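Side-chain contact in sucrose 6(F)-phosphate phosphorylase (Thermoanaerobacterium thermosaccharolyticum DSM 571, PDB 6S9V), which is a phosphorylase built on a TIM-barrel catalytic domain of the alpha-amylase type: residues 179-184 against 216-221. Sequence-based numbering, arbitrary orientation.
Sequences QIDLDV and VIKKIG
Lys-218 reaches across to Asp-181 in a salt bridge, its NZ lying 2.8 Å from OD2 of Asp-181. The ammonium approaches that oxygen on its anti side, 16° out of the carboxylate plane. After a turn about the CB-CG bond (chi2 68°) the lysine chain runs extended, delivering the amine to the carboxylate. Farther along, Val-184 supplies the apolar half of the contact: its CG1 rests 4.0 Å from CB of Val-216, while its CG2 lies 3.9 Å from the carbonyl O of Val-216 and also meets CD1 of Ile-217 at 4.1 Å, the valine lying roughly at right angles to both side chains.

Between the charged and apolar parts, two waters bridge the segments, one between backbone atoms, the other between the lysine amine and the Leu-182 carbonyl. The first accepts from N of Val-184 and lies 2.7 Å from O of Val-216; the second accepts from NZ of Lys-218, also at 2.7 Å. Both lie within hydrogen-bonding distance of O of Leu-182. The contact joins two excursions of a TIM barrel: residues 216-221 follow barrel strand 207-210, whereas 179-181 forms a two-stranded antiparallel sheet with 101-103, beyond barrel strand 92-97. The salt bridge and waters thus join segments that share no direct backbone hydrogen bond.

Each charged group has a further direct partner outside the two segments. Thr-170 OG1 hydrogen-bonds to OD2 of Asp-181, the oxygen already engaged by the lysine, and the carbonyl of Tyr-215 takes another bond from the ammonium. Beyond the valines, Phe-234 of helix 230-244 packs against both Val-184 and Val-216.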
# COMPACT_ATOMS: atom_id res chain seq x y z
N GLN A 179 1.12 5.98 18.81
CA GLN A 179 1.62 4.76 18.21
C GLN A 179 2.89 4.33 18.94
O GLN A 179 3.95 4.96 18.78
CB GLN A 179 1.88 4.97 16.71
CG GLN A 179 0.60 5.20 15.89
CD GLN A 179 0.87 5.89 14.56
OE1 GLN A 179 1.39 7.00 14.52
NE2 GLN A 179 0.49 5.23 13.47
N ILE A 180 2.79 3.28 19.74
CA ILE A 180 3.90 2.77 20.53
C ILE A 180 4.54 1.61 19.78
O ILE A 180 3.86 0.64 19.43
CB ILE A 180 3.45 2.32 21.93
CG1 ILE A 180 2.60 3.39 22.62
CG2 ILE A 180 4.67 1.95 22.77
CD1 ILE A 180 3.25 4.76 22.68
N ASP A 181 5.85 1.68 19.57
CA ASP A 181 6.54 0.63 18.83
C ASP A 181 6.54 -0.67 19.64
O ASP A 181 6.72 -0.66 20.86
CB ASP A 181 7.97 1.03 18.49
CG ASP A 181 8.06 1.96 17.30
OD1 ASP A 181 7.20 2.86 17.19
OD2 ASP A 181 9.01 1.82 16.50
N LEU A 182 6.33 -1.78 18.94
CA LEU A 182 6.42 -3.11 19.51
C LEU A 182 7.85 -3.64 19.42
O LEU A 182 8.56 -3.37 18.45
CB LEU A 182 5.48 -4.08 18.79
CG LEU A 182 3.98 -3.78 18.88
CD1 LEU A 182 3.21 -4.62 17.88
CD2 LEU A 182 3.50 -4.03 20.29
N ASP A 183 8.27 -4.38 20.44
CA ASP A 183 9.57 -5.04 20.43
C ASP A 183 9.38 -6.42 19.81
O ASP A 183 8.90 -7.34 20.48
CB ASP A 183 10.15 -5.13 21.83
CG ASP A 183 11.52 -5.77 21.87
OD1 ASP A 183 12.01 -6.21 20.81
OD2 ASP A 183 12.11 -5.83 22.96
N VAL A 184 9.74 -6.57 18.54
CA VAL A 184 9.52 -7.85 17.86
C VAL A 184 10.47 -8.94 18.33
O VAL A 184 10.30 -10.10 17.96
CB VAL A 184 9.61 -7.70 16.33
CG1 VAL A 184 8.57 -6.70 15.84
CG2 VAL A 184 11.01 -7.30 15.88
N VAL A 216 10.94 -2.36 11.95
CA VAL A 216 10.79 -3.16 13.16
C VAL A 216 12.11 -3.41 13.89
O VAL A 216 12.10 -3.65 15.10
CB VAL A 216 10.10 -4.52 12.88
CG1 VAL A 216 8.69 -4.29 12.37
CG2 VAL A 216 10.93 -5.40 11.93
N ILE A 217 13.26 -3.34 13.21
CA ILE A 217 14.54 -3.58 13.85
C ILE A 217 15.18 -2.24 14.20
O ILE A 217 15.48 -1.43 13.31
CB ILE A 217 15.49 -4.42 12.97
CG1 ILE A 217 14.86 -5.77 12.62
CG2 ILE A 217 16.84 -4.61 13.68
CD1 ILE A 217 14.46 -6.62 13.83
N LYS A 218 15.41 -2.02 15.49
CA LYS A 218 16.17 -0.88 15.97
C LYS A 218 17.55 -1.36 16.38
O LYS A 218 17.68 -2.36 17.09
CB LYS A 218 15.48 -0.21 17.16
CG LYS A 218 14.25 0.63 16.80
CD LYS A 218 13.11 -0.24 16.30
CE LYS A 218 11.82 0.55 16.24
NZ LYS A 218 10.71 -0.22 15.64
N LYS A 219 18.58 -0.66 15.90
CA LYS A 219 19.95 -0.99 16.28
C LYS A 219 20.75 0.30 16.34
O LYS A 219 20.85 1.01 15.33
CB LYS A 219 20.59 -1.97 15.29
CG LYS A 219 21.99 -2.44 15.68
CD LYS A 219 22.63 -3.27 14.57
CE LYS A 219 22.20 -4.73 14.63
NZ LYS A 219 23.08 -5.61 13.81
N ILE A 220 21.33 0.60 17.51
CA ILE A 220 22.11 1.81 17.65
C ILE A 220 23.29 1.76 16.69
O ILE A 220 23.95 0.72 16.54
CB ILE A 220 22.59 1.99 19.10
CG1 ILE A 220 21.40 2.17 20.04
CG2 ILE A 220 23.53 3.19 19.21
CD1 ILE A 220 20.43 3.26 19.63
N GLY A 221 23.57 2.89 16.04
CA GLY A 221 24.61 2.96 15.04
C GLY A 221 24.13 2.76 13.62
O GLY A 221 24.90 3.03 12.68
O HOH W 1 10.90 -4.10 17.46
O HOH W 2 8.97 -2.25 16.11